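Local structure of ATP-dependent DNA ligase (Mycobacterium tuberculosis, 6NHX) at residues E29-G34 with G161-I166; K187-Q192 with E275-E280; G225-G230 with R288-R293. The protein seals DNA strand breaks at the expense of ATP, acting with Ku in the repair of double-strand breaks by non-homologous end joining. The protein carries 1 engineered substitution. All blocks are in the same frame, centred on the assembly; numbering follows the deposited sequence.

Interaction 1: residues E29-G34 with G161-I166. Engineered in segment 29-34: M31 (natural residue Lys). With ATP (adenosine-5'-triphosphate), chain B.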
loop_
_atom_site.group_PDB
_atom_site.type_symbol
_atom_site.label_atom_id
_atom_site.label_comp_id
_atom_site.label_asym_id
_atom_site.label_seq_id
_atom_site.Cartn_x
_atom_site.Cartn_y
_atom_site.Cartn_z
ATOM N N GLU A 29 -5.954 10.327 9.262
ATOM C CA GLU A 29 -6.491 9.817 8.013
ATOM C C GLU A 29 -6.453 8.299 8.019
ATOM O O GLU A 29 -5.600 7.692 8.688
ATOM C CB GLU A 29 -5.623 10.284 6.841
ATOM C CG GLU A 29 -5.678 11.775 6.533
ATOM C CD GLU A 29 -4.884 12.133 5.286
ATOM O OE1 GLU A 29 -4.396 13.273 5.213
ATOM O OE2 GLU A 29 -4.745 11.276 4.391
ATOM N N GLY A 30 -7.344 7.674 7.273
ATOM C CA GLY A 30 -7.204 6.260 7.002
ATOM C C GLY A 30 -5.963 5.963 6.181
ATOM O O GLY A 30 -5.531 6.755 5.338
ATOM N N MET A 31 -5.339 4.821 6.473
ATOM C CA MET A 31 -4.246 4.309 5.653
ATOM C C MET A 31 -4.837 3.467 4.524
ATOM O O MET A 31 -5.513 2.465 4.787
ATOM C CB MET A 31 -3.305 3.456 6.500
ATOM C CG MET A 31 -2.203 2.814 5.671
ATOM S SD MET A 31 -1.242 1.617 6.616
ATOM C CE MET A 31 -0.380 2.712 7.746
ATOM N N TRP A 32 -4.561 3.866 3.279
ATOM C CA TRP A 32 -5.119 3.232 2.081
ATOM C C TRP A 32 -4.040 2.407 1.380
ATOM O O TRP A 32 -3.041 2.966 0.911
ATOM C CB TRP A 32 -5.673 4.286 1.115
ATOM C CG TRP A 32 -6.474 5.370 1.786
ATOM C CD1 TRP A 32 -6.238 6.725 1.730
ATOM C CD2 TRP A 32 -7.616 5.192 2.634
ATOM N NE1 TRP A 32 -7.184 7.401 2.482
ATOM C CE2 TRP A 32 -8.023 6.478 3.066
ATOM C CE3 TRP A 32 -8.320 4.064 3.099
ATOM C CZ2 TRP A 32 -9.129 6.670 3.903
ATOM C CZ3 TRP A 32 -9.412 4.258 3.940
ATOM C CH2 TRP A 32 -9.807 5.554 4.331
ATOM N N ASP A 33 -4.236 1.087 1.288
ATOM C CA ASP A 33 -3.292 0.256 0.539
ATOM C C ASP A 33 -3.484 0.474 -0.956
ATOM O O ASP A 33 -4.585 0.291 -1.481
ATOM C CB ASP A 33 -3.482 -1.227 0.867
ATOM C CG ASP A 33 -2.631 -1.689 2.045
ATOM O OD1 ASP A 33 -2.170 -0.823 2.815
ATOM O OD2 ASP A 33 -2.418 -2.916 2.204
ATOM N N GLY A 34 -2.431 0.883 -1.642
ATOM C CA GLY A 34 -2.491 1.118 -3.074
ATOM C C GLY A 34 -1.132 1.560 -3.569
ATOM O O GLY A 34 -0.112 1.209 -2.959
ATOM N N GLY A 161 -12.474 -1.718 8.876
ATOM C CA GLY A 161 -11.662 -2.684 8.166
ATOM C C GLY A 161 -10.513 -2.089 7.389
ATOM O O GLY A 161 -9.911 -2.782 6.557
ATOM N N TRP A 162 -10.160 -0.843 7.657
ATOM C CA TRP A 162 -9.041 -0.218 6.980
ATOM C C TRP A 162 -7.713 -0.729 7.538
ATOM O O TRP A 162 -7.662 -1.355 8.599
ATOM C CB TRP A 162 -9.141 1.304 7.123
ATOM C CG TRP A 162 -10.389 1.869 6.488
ATOM C CD1 TRP A 162 -11.167 1.273 5.536
ATOM C CD2 TRP A 162 -11.001 3.126 6.782
ATOM N NE1 TRP A 162 -12.214 2.097 5.206
ATOM C CE2 TRP A 162 -12.135 3.237 5.960
ATOM C CE3 TRP A 162 -10.685 4.179 7.646
ATOM C CZ2 TRP A 162 -12.973 4.354 5.988
ATOM C CZ3 TRP A 162 -11.516 5.290 7.672
ATOM C CH2 TRP A 162 -12.640 5.370 6.843
ATOM N N GLU A 163 -6.631 -0.484 6.790
ATOM C CA GLU A 163 -5.332 -1.056 7.157
ATOM C C GLU A 163 -4.740 -0.382 8.393
ATOM O O GLU A 163 -3.993 -1.018 9.152
ATOM C CB GLU A 163 -4.359 -0.964 5.977
ATOM C CG GLU A 163 -3.073 -1.796 6.157
ATOM C CD GLU A 163 -3.298 -3.309 6.039
ATOM O OE1 GLU A 163 -2.560 -4.080 6.689
ATOM O OE2 GLU A 163 -4.207 -3.736 5.306
ATOM N N GLY A 164 -5.066 0.880 8.628
ATOM C CA GLY A 164 -4.438 1.620 9.707
ATOM C C GLY A 164 -4.794 3.089 9.620
ATOM O O GLY A 164 -5.831 3.461 9.056
ATOM N N VAL A 165 -3.915 3.908 10.174
ATOM C CA VAL A 165 -4.088 5.354 10.260
ATOM C C VAL A 165 -2.773 6.028 9.924
ATOM O O VAL A 165 -1.707 5.531 10.290
ATOM C CB VAL A 165 -4.587 5.771 11.664
ATOM C CG1 VAL A 165 -4.486 7.256 11.905
ATOM C CG2 VAL A 165 -6.002 5.276 11.914
ATOM N N ILE A 166 -2.842 7.165 9.242
ATOM C CA ILE A 166 -1.737 8.111 9.131
ATOM C C ILE A 166 -2.133 9.339 9.925
ATOM O O ILE A 166 -3.127 10.002 9.592
ATOM C CB ILE A 166 -1.415 8.520 7.682
ATOM C CG1 ILE A 166 -1.529 7.330 6.719
ATOM C CG2 ILE A 166 -0.043 9.234 7.637
ATOM C CD1 ILE A 166 -0.365 6.391 6.809
HETATM P PG ATP B . 6.808 3.301 2.732
HETATM O O1G ATP B . 6.400 4.171 3.904
HETATM O O2G ATP B . 8.285 3.330 2.390
HETATM O O3G ATP B . 5.919 3.510 1.519
HETATM P PB ATP B . 5.416 0.728 2.868
HETATM O O1B ATP B . 5.717 -0.584 3.545
HETATM O O2B ATP B . 5.078 0.786 1.395
HETATM O O3B ATP B . 6.602 1.764 3.216
HETATM P PA ATP B . 3.386 1.040 4.915
HETATM O O1A ATP B . 4.334 0.843 6.057
HETATM O O2A ATP B . 2.399 0.006 4.438
HETATM O O3A ATP B . 4.251 1.489 3.651
HETATM O "O5'" ATP B . 2.678 2.487 5.073
HETATM C "C5'" ATP B . 1.540 2.826 4.285
HETATM C "C4'" ATP B . 1.955 3.337 2.901
HETATM O "O4'" ATP B . 0.781 3.855 2.276
HETATM C "C3'" ATP B . 2.958 4.470 2.943
HETATM O "O3'" ATP B . 3.659 4.503 1.703
HETATM C "C2'" ATP B . 2.045 5.662 3.005
HETATM O "O2'" ATP B . 2.682 6.869 2.563
HETATM C "C1'" ATP B . 0.905 5.260 2.075
HETATM N N9 ATP B . -0.391 5.827 2.501
HETATM C C8 ATP B . -1.569 5.159 2.586
HETATM N N7 ATP B . -2.572 5.992 2.977
HETATM C C5 ATP B . -2.018 7.211 3.120
HETATM C C6 ATP B . -2.504 8.521 3.528
HETATM N N6 ATP B . -3.784 8.689 3.880
HETATM N N1 ATP B . -1.623 9.532 3.561
HETATM C C2 ATP B . -0.335 9.384 3.229
HETATM N N3 ATP B . 0.188 8.205 2.860
HETATM C C4 ATP B . -0.598 7.105 2.811
HETATM O O HOH W 1 -7.511 0.717 4.286
#

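Interaction 2: residues K187-Q192 with E275-E280. With ATP (adenosine-5'-triphosphate), chain B.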
loop_
_atom_site.group_PDB
_atom_site.type_symbol
_atom_site.label_atom_id
_atom_site.label_comp_id
_atom_site.label_asym_id
_atom_site.label_seq_id
_atom_site.Cartn_x
_atom_site.Cartn_y
_atom_site.Cartn_z
ATOM N N LYS A 187 -0.416 0.599 11.725
ATOM C CA LYS A 187 -1.298 -0.432 11.194
ATOM C C LYS A 187 -1.910 -1.256 12.324
ATOM O O LYS A 187 -1.283 -1.467 13.363
ATOM C CB LYS A 187 -0.519 -1.372 10.262
ATOM C CG LYS A 187 0.027 -0.687 9.014
ATOM C CD LYS A 187 0.326 -1.695 7.925
ATOM C CE LYS A 187 1.508 -1.259 7.090
ATOM N NZ LYS A 187 2.763 -1.926 7.518
ATOM N N HIS A 188 -3.127 -1.765 12.094
ATOM C CA HIS A 188 -3.775 -2.624 13.077
ATOM C C HIS A 188 -3.054 -3.951 13.237
ATOM O O HIS A 188 -2.975 -4.483 14.349
ATOM C CB HIS A 188 -5.218 -2.875 12.675
ATOM C CG HIS A 188 -5.989 -1.614 12.498
ATOM N ND1 HIS A 188 -6.250 -0.753 13.539
ATOM C CD2 HIS A 188 -6.528 -1.047 11.392
ATOM C CE1 HIS A 188 -6.919 0.291 13.085
ATOM N NE2 HIS A 188 -7.099 0.135 11.787
ATOM N N TRP A 189 -2.540 -4.519 12.152
ATOM C CA TRP A 189 -1.928 -5.841 12.182
ATOM C C TRP A 189 -0.415 -5.745 12.208
ATOM O O TRP A 189 0.182 -4.954 11.471
ATOM C CB TRP A 189 -2.313 -6.641 10.939
ATOM C CG TRP A 189 -3.703 -7.171 10.935
ATOM C CD1 TRP A 189 -4.828 -6.527 10.493
ATOM C CD2 TRP A 189 -4.127 -8.460 11.390
ATOM N NE1 TRP A 189 -5.927 -7.347 10.646
ATOM C CE2 TRP A 189 -5.521 -8.537 11.196
ATOM C CE3 TRP A 189 -3.457 -9.563 11.940
ATOM C CZ2 TRP A 189 -6.258 -9.665 11.534
ATOM C CZ3 TRP A 189 -4.194 -10.687 12.274
ATOM C CH2 TRP A 189 -5.582 -10.727 12.070
ATOM N N ASN A 190 0.203 -6.595 13.033
ATOM C CA ASN A 190 1.611 -6.901 12.845
ATOM C C ASN A 190 1.813 -7.405 11.423
ATOM O O ASN A 190 0.998 -8.173 10.904
ATOM C CB ASN A 190 2.026 -8.027 13.789
ATOM C CG ASN A 190 2.037 -7.607 15.230
ATOM O OD1 ASN A 190 2.319 -6.454 15.553
ATOM N ND2 ASN A 190 1.730 -8.549 16.115
ATOM N N THR A 191 2.900 -6.968 10.792
ATOM C CA THR A 191 3.257 -7.396 9.445
ATOM C C THR A 191 4.675 -7.955 9.448
ATOM O O THR A 191 5.525 -7.544 10.245
ATOM C CB THR A 191 3.089 -6.236 8.450
ATOM O OG1 THR A 191 1.712 -5.832 8.442
ATOM C CG2 THR A 191 3.485 -6.642 7.042
ATOM N N GLN A 192 4.908 -8.950 8.594
ATOM C CA GLN A 192 6.209 -9.600 8.502
ATOM C C GLN A 192 6.532 -9.810 7.031
ATOM O O GLN A 192 5.686 -10.297 6.276
ATOM C CB GLN A 192 6.175 -10.951 9.229
ATOM C CG GLN A 192 7.451 -11.787 9.112
ATOM C CD GLN A 192 8.652 -11.111 9.733
ATOM O OE1 GLN A 192 8.615 -10.709 10.905
ATOM N NE2 GLN A 192 9.733 -10.977 8.956
ATOM N N GLU A 275 4.757 -9.601 1.834
ATOM C CA GLU A 275 4.389 -9.144 3.162
ATOM C C GLU A 275 3.122 -9.855 3.588
ATOM O O GLU A 275 2.173 -9.965 2.800
ATOM C CB GLU A 275 4.157 -7.635 3.178
ATOM C CG GLU A 275 5.248 -6.870 3.881
ATOM C CD GLU A 275 5.025 -5.380 3.821
ATOM O OE1 GLU A 275 5.740 -4.645 4.531
ATOM O OE2 GLU A 275 4.134 -4.945 3.064
ATOM N N VAL A 276 3.115 -10.351 4.819
ATOM C CA VAL A 276 1.920 -10.956 5.377
ATOM C C VAL A 276 1.608 -10.315 6.722
ATOM O O VAL A 276 2.496 -9.822 7.427
ATOM C CB VAL A 276 2.058 -12.487 5.494
ATOM C CG1 VAL A 276 2.337 -13.099 4.112
ATOM C CG2 VAL A 276 3.152 -12.836 6.451
ATOM N N ARG A 277 0.330 -10.306 7.065
ATOM C CA ARG A 277 -0.119 -9.929 8.392
ATOM C C ARG A 277 -0.194 -11.180 9.250
ATOM O O ARG A 277 -0.359 -12.286 8.745
ATOM C CB ARG A 277 -1.511 -9.318 8.311
ATOM C CG ARG A 277 -1.638 -8.164 7.317
ATOM C CD ARG A 277 -3.066 -7.670 7.266
ATOM N NE ARG A 277 -3.318 -6.838 6.095
ATOM C CZ ARG A 277 -3.701 -7.316 4.921
ATOM N NH1 ARG A 277 -3.880 -8.623 4.749
ATOM N NH2 ARG A 277 -3.905 -6.479 3.919
ATOM N N TYR A 278 -0.067 -10.998 10.559
ATOM C CA TYR A 278 -0.121 -12.138 11.463
ATOM C C TYR A 278 -0.481 -11.621 12.842
ATOM O O TYR A 278 -0.304 -10.438 13.150
ATOM C CB TYR A 278 1.216 -12.903 11.492
ATOM C CG TYR A 278 2.318 -12.140 12.189
ATOM C CD1 TYR A 278 2.644 -12.403 13.515
ATOM C CD2 TYR A 278 3.025 -11.142 11.527
ATOM C CE1 TYR A 278 3.632 -11.701 14.152
ATOM C CE2 TYR A 278 4.020 -10.428 12.161
ATOM C CZ TYR A 278 4.320 -10.711 13.474
ATOM O OH TYR A 278 5.309 -9.998 14.104
ATOM N N SER A 279 -0.970 -12.533 13.685
ATOM C CA SER A 279 -1.244 -12.171 15.068
ATOM C C SER A 279 0.016 -12.308 15.907
ATOM O O SER A 279 0.533 -11.324 16.446
ATOM C CB SER A 279 -2.376 -13.034 15.633
ATOM O OG SER A 279 -2.083 -14.408 15.477
ATOM N N GLU A 280 0.541 -13.525 16.006
ATOM C CA GLU A 280 1.737 -13.794 16.791
ATOM C C GLU A 280 2.493 -14.938 16.137
ATOM O O GLU A 280 1.940 -15.698 15.339
ATOM C CB GLU A 280 1.407 -14.193 18.243
ATOM C CG GLU A 280 0.569 -13.192 19.032
ATOM C CD GLU A 280 1.299 -11.884 19.298
ATOM O OE1 GLU A 280 2.548 -11.869 19.239
ATOM O OE2 GLU A 280 0.620 -10.867 19.563
HETATM P PG ATP B . 6.808 3.301 2.732
HETATM O O1G ATP B . 6.400 4.171 3.904
HETATM O O2G ATP B . 8.285 3.330 2.390
HETATM O O3G ATP B . 5.919 3.510 1.519
HETATM P PB ATP B . 5.416 0.728 2.868
HETATM O O1B ATP B . 5.717 -0.584 3.545
HETATM O O2B ATP B . 5.078 0.786 1.395
HETATM O O3B ATP B . 6.602 1.764 3.216
HETATM P PA ATP B . 3.386 1.040 4.915
HETATM O O1A ATP B . 4.334 0.843 6.057
HETATM O O2A ATP B . 2.399 0.006 4.438
HETATM O O3A ATP B . 4.251 1.489 3.651
HETATM O "O5'" ATP B . 2.678 2.487 5.073
HETATM C "C5'" ATP B . 1.540 2.826 4.285
HETATM C "C4'" ATP B . 1.955 3.337 2.901
HETATM O "O4'" ATP B . 0.781 3.855 2.276
HETATM C "C3'" ATP B . 2.958 4.470 2.943
HETATM O "O3'" ATP B . 3.659 4.503 1.703
HETATM C "C2'" ATP B . 2.045 5.662 3.005
HETATM O "O2'" ATP B . 2.682 6.869 2.563
HETATM C "C1'" ATP B . 0.905 5.260 2.075
HETATM N N9 ATP B . -0.391 5.827 2.501
HETATM C C8 ATP B . -1.569 5.159 2.586
HETATM N N7 ATP B . -2.572 5.992 2.977
HETATM C C5 ATP B . -2.018 7.211 3.120
HETATM C C6 ATP B . -2.504 8.521 3.528
HETATM N N6 ATP B . -3.784 8.689 3.880
HETATM N N1 ATP B . -1.623 9.532 3.561
HETATM C C2 ATP B . -0.335 9.384 3.229
HETATM N N3 ATP B . 0.188 8.205 2.860
HETATM C C4 ATP B . -0.598 7.105 2.811
HETATM O O HOH W 2 4.961 -2.293 5.412
HETATM O O HOH W 3 -1.378 -8.365 14.606
HETATM O O HOH W 4 6.706 -8.757 12.270
#

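Interaction 3: residues G225-G230 with R288-R293. With ATP (adenosine-5'-triphosphate), chain B.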
loop_
_atom_site.group_PDB
_atom_site.type_symbol
_atom_site.label_atom_id
_atom_site.label_comp_id
_atom_site.label_asym_id
_atom_site.label_seq_id
_atom_site.Cartn_x
_atom_site.Cartn_y
_atom_site.Cartn_z
ATOM N N GLY A 225 5.032 -21.087 7.501
ATOM C CA GLY A 225 3.646 -21.476 7.355
ATOM C C GLY A 225 3.132 -21.266 5.944
ATOM O O GLY A 225 3.788 -20.694 5.075
ATOM N N ARG A 226 1.932 -21.778 5.737
ATOM C CA ARG A 226 1.206 -21.552 4.506
ATOM C C ARG A 226 0.345 -20.311 4.669
ATOM O O ARG A 226 -0.310 -20.128 5.701
ATOM C CB ARG A 226 0.311 -22.754 4.216
ATOM C CG ARG A 226 -0.608 -22.543 3.041
ATOM C CD ARG A 226 -1.706 -23.591 2.984
ATOM N NE ARG A 226 -1.169 -24.926 3.207
ATOM C CZ ARG A 226 -0.516 -25.629 2.290
ATOM N NH1 ARG A 226 -0.325 -25.135 1.074
ATOM N NH2 ARG A 226 -0.055 -26.834 2.590
ATOM N N VAL A 227 0.363 -19.452 3.657
ATOM C CA VAL A 227 -0.490 -18.268 3.610
ATOM C C VAL A 227 -1.441 -18.422 2.435
ATOM O O VAL A 227 -1.006 -18.585 1.290
ATOM C CB VAL A 227 0.302 -16.945 3.547
ATOM C CG1 VAL A 227 1.127 -16.810 2.276
ATOM C CG2 VAL A 227 -0.643 -15.748 3.717
ATOM N N GLY A 228 -2.737 -18.402 2.720
ATOM C CA GLY A 228 -3.711 -18.392 1.647
ATOM C C GLY A 228 -3.653 -17.076 0.892
ATOM O O GLY A 228 -3.376 -16.020 1.462
ATOM N N THR A 229 -3.905 -17.146 -0.415
ATOM C CA THR A 229 -3.884 -15.939 -1.236
ATOM C C THR A 229 -5.165 -15.123 -1.121
ATOM O O THR A 229 -5.141 -13.922 -1.407
ATOM C CB THR A 229 -3.636 -16.284 -2.709
ATOM O OG1 THR A 229 -4.738 -17.051 -3.214
ATOM C CG2 THR A 229 -2.342 -17.075 -2.872
ATOM N N GLY A 230 -6.267 -15.734 -0.699
ATOM C CA GLY A 230 -7.569 -15.090 -0.676
ATOM C C GLY A 230 -8.357 -15.403 -1.922
ATOM O O GLY A 230 -9.584 -15.509 -1.875
ATOM N N ARG A 288 0.817 -17.162 13.059
ATOM C CA ARG A 288 -0.591 -17.408 13.338
ATOM C C ARG A 288 -1.466 -16.359 12.661
ATOM O O ARG A 288 -1.068 -15.200 12.492
ATOM C CB ARG A 288 -0.859 -17.385 14.843
ATOM C CG ARG A 288 -0.450 -18.647 15.564
ATOM C CD ARG A 288 -1.138 -18.755 16.910
ATOM N NE ARG A 288 -1.080 -20.117 17.429
ATOM C CZ ARG A 288 -0.338 -20.489 18.466
ATOM N NH1 ARG A 288 0.406 -19.595 19.105
ATOM N NH2 ARG A 288 -0.342 -21.751 18.868
ATOM N N GLN A 289 -2.670 -16.782 12.273
ATOM C CA GLN A 289 -3.677 -15.900 11.679
ATOM C C GLN A 289 -3.086 -15.069 10.547
ATOM O O GLN A 289 -3.265 -13.849 10.467
ATOM C CB GLN A 289 -4.339 -15.024 12.740
ATOM C CG GLN A 289 -5.179 -15.815 13.726
ATOM C CD GLN A 289 -5.870 -14.931 14.732
ATOM O OE1 GLN A 289 -5.537 -14.945 15.916
ATOM N NE2 GLN A 289 -6.837 -14.149 14.268
ATOM N N SER A 290 -2.364 -15.745 9.665
ATOM C CA SER A 290 -1.667 -15.053 8.598
ATOM C C SER A 290 -2.647 -14.612 7.519
ATOM O O SER A 290 -3.688 -15.237 7.293
ATOM C CB SER A 290 -0.592 -15.960 7.995
ATOM O OG SER A 290 -1.169 -17.145 7.465
ATOM N N SER A 291 -2.316 -13.506 6.857
ATOM C CA SER A 291 -3.065 -13.102 5.680
ATOM C C SER A 291 -2.116 -12.413 4.714
ATOM O O SER A 291 -1.128 -11.795 5.117
ATOM C CB SER A 291 -4.260 -12.195 6.013
ATOM O OG SER A 291 -3.845 -10.976 6.601
ATOM N N TRP A 292 -2.452 -12.516 3.440
ATOM C CA TRP A 292 -1.621 -12.041 2.344
ATOM C C TRP A 292 -1.805 -10.539 2.171
ATOM O O TRP A 292 -2.922 -10.070 1.929
ATOM C CB TRP A 292 -2.117 -12.766 1.095
ATOM C CG TRP A 292 -1.495 -12.368 -0.199
ATOM C CD1 TRP A 292 -2.106 -11.724 -1.239
ATOM C CD2 TRP A 292 -0.165 -12.648 -0.626
ATOM N NE1 TRP A 292 -1.221 -11.559 -2.276
ATOM C CE2 TRP A 292 -0.021 -12.118 -1.925
ATOM C CE3 TRP A 292 0.930 -13.276 -0.030
ATOM C CZ2 TRP A 292 1.169 -12.205 -2.639
ATOM C CZ3 TRP A 292 2.114 -13.358 -0.742
ATOM C CH2 TRP A 292 2.223 -12.825 -2.032
ATOM N N ARG A 293 -0.722 -9.773 2.296
ATOM C CA ARG A 293 -0.819 -8.383 1.863
ATOM C C ARG A 293 -0.456 -8.229 0.391
ATOM O O ARG A 293 -1.239 -7.665 -0.379
ATOM C CB ARG A 293 -0.001 -7.452 2.765
ATOM C CG ARG A 293 -0.454 -6.002 2.678
ATOM C CD ARG A 293 0.612 -5.060 3.199
ATOM N NE ARG A 293 0.109 -3.694 3.319
ATOM C CZ ARG A 293 0.857 -2.656 3.670
ATOM N NH1 ARG A 293 2.150 -2.821 3.931
ATOM N NH2 ARG A 293 0.311 -1.451 3.768
HETATM P PG ATP B . 6.808 3.301 2.732
HETATM O O1G ATP B . 6.400 4.171 3.904
HETATM O O2G ATP B . 8.285 3.330 2.390
HETATM O O3G ATP B . 5.919 3.510 1.519
HETATM P PB ATP B . 5.416 0.728 2.868
HETATM O O1B ATP B . 5.717 -0.584 3.545
HETATM O O2B ATP B . 5.078 0.786 1.395
HETATM O O3B ATP B . 6.602 1.764 3.216
HETATM P PA ATP B . 3.386 1.040 4.915
HETATM O O1A ATP B . 4.334 0.843 6.057
HETATM O O2A ATP B . 2.399 0.006 4.438
HETATM O O3A ATP B . 4.251 1.489 3.651
HETATM O "O5'" ATP B . 2.678 2.487 5.073
HETATM C "C5'" ATP B . 1.540 2.826 4.285
HETATM C "C4'" ATP B . 1.955 3.337 2.901
HETATM O "O4'" ATP B . 0.781 3.855 2.276
HETATM C "C3'" ATP B . 2.958 4.470 2.943
HETATM O "O3'" ATP B . 3.659 4.503 1.703
HETATM C "C2'" ATP B . 2.045 5.662 3.005
HETATM O "O2'" ATP B . 2.682 6.869 2.563
HETATM C "C1'" ATP B . 0.905 5.260 2.075
HETATM N N9 ATP B . -0.391 5.827 2.501
HETATM C C8 ATP B . -1.569 5.159 2.586
HETATM N N7 ATP B . -2.572 5.992 2.977
HETATM C C5 ATP B . -2.018 7.211 3.120
HETATM C C6 ATP B . -2.504 8.521 3.528
HETATM N N6 ATP B . -3.784 8.689 3.880
HETATM N N1 ATP B . -1.623 9.532 3.561
HETATM C C2 ATP B . -0.335 9.384 3.229
HETATM N N3 ATP B . 0.188 8.205 2.860
HETATM C C4 ATP B . -0.598 7.105 2.811
HETATM O O HOH W 5 -3.629 -17.761 5.496
#

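Interaction 1: residues E29-G34 with G161-I166
E29 and I166 face each other as an antiparallel hydrogen-bonded pair: E29 N gives to I166 O at 2.9 Å, and I166 N returns the bond to E29 O. G30 and V165 follow as a non-hydrogen-bonded pair, and M31 N then reaches G164 O from well above the carbonyl plane. Past this point the backbones part, and a water bridges M31 O and E163 N.

The aromatic contact is a T-shaped (edge-to-face) pair. The six-membered ring of W32 presents its edge to the face of W162, the planes being 75° apart, with W32 CZ3 standing over W162 CD2 at 3.4 Å.

M31, engineered in place of lysine, makes the apolar contact. Its CG is anti to the backbone N (chi1 176°), and the chain runs out past the sugar of ATP until CE meets I166 CD1 at 3.8 Å. I166 CG1 packs against adenine C6.

Two carboxylates come close together: D33 OD2 lies 3.7 Å from E163 OE2, a like-charge approach probably eased by R293, which pairs with D33, and R277, which pairs with E163. Both acids are likely manganese ligands.

Segment 29-34 makes three hydrogen bonds to the adenine. ATP N6 gives a nearly straight bond to E29 OE2 at 2.8 Å and a more bent one to G30 O, while W32 N donates to ATP N7. Y124 and K168 hold the other oxygen of E29. E29 to W32 and I166 form part of the ATP pocket, and 31-34 is motif I (KxDG) of the covalent nucleotidyltransferases, whose natural lysine is the residue adenylylated in this family.

Interaction 2: residues K187-Q192 with E275-E280
Q192 and V276 exchange two backbone bonds as an antiparallel hydrogen-bonded pair, Q192 N to V276 O at 2.8 Å and V276 N to Q192 O at 3.0 Å. T191 and R277 form the non-hydrogen-bonded pair beside them, and Y278 N donates to N190 O, so that 190-192 pairs with 275-278 in the C-terminal OB domain. On the face carrying N190, Q192 and Y278, the tyrosine ring takes N190 CB over one face, 3.8 Å from the ring centroid, in a CH-pi contact. Its chi1 of 71° swings the ring back across the neighbouring strand, where Q192 CB also meets CE2. The amide of N190 extends further along the segment: ND2 donates to S279 O at 3.0 Å, with the acceptor close to the amide plane.

On the opposite face, that of T191 and R277, R277 CD sits over the five-membered ring of W189. T191 CG2 rests on E275 CG, 3.6 Å away.

Further out, water joins N190 N to Y278 O, and another lies between K187 NZ, E275 OE1 and ATP O1B. The extended R277 side chain carries its guanidinium to E163 and S291.

Backbone bonds, one side-chain amide bond and CH-pi packing thus carry the pairing, while the charged ends are directed toward the ATP site and the other domain: R277 probably offsets the charge of E163, and E275 OE2 holds R293 and R296 in place.

Interaction 3: residues G225-G230 with R288-R293
V227 and W292 meet through the valine methyls where 225-228 packs on 291-293 in the C-terminal OB domain. V227 has CG1 between its backbone N and carbonyl carbon (chi1 64°), which turns this methyl toward the indole, 4.2 Å from W292 CE3. The other branch, CG2, is anti to the backbone N and lies against the main chain of the facing segment, 3.7 Å from W292 N and close to the S291 carbonyl carbon.

W292 places CG opposite its own backbone N (chi1 175°), and its side chain passes the turn that ends strand 220-228. W292 CB approaches G228 O at 3.5 Å, and W292 CD1 comes near T229 O. L211, L239 and A274 also pack on this tryptophan.

In S290 a chi1 of 60° places OG 3.6 Å from R226 O and 4.0 Å from V227 CG2. No direct hydrogen bond links the two segments. A water does so instead, beside the exposed G228, accepting from G228 N at 3.0 Å and donating to S290 O.

R293 leaves in another direction. Its fully extended chain holds the guanidinium edge-on to the alpha-phosphate, with ATP O2A in its plane, 2.6 Å from NH2. NH1 donates to the same oxygen.

W292 and R293, consecutive on strand 291-295, therefore part ways: W292 packs with V227 in the apolar interior, whereas R293 makes a charged, two-bond grip on one phosphate oxygen that probably helps offset its negative charge.

How the interactions relate
Interaction 1 comes first along the chain and lies in the mixed sheet of the nucleotidyltransferase domain. Segment 187-192 passes from that sheet to strand 190-201 of the OB domain and so connects the two. The segments of interactions 2 and 3 alternate in sequence and meet in the antiparallel OB sheet, where strands 273-278 and 291-295 are neighbours; their centres are about 10 Å apart. The centre of interaction 1 lies about 14 Å from that of interaction 2 and 19 Å from that of interaction 3. Two salt bridges cross between the domains, and all three contacts reach ATP. The arrangement fits a closed conformation in which the OB domain contributes to the phosphate site.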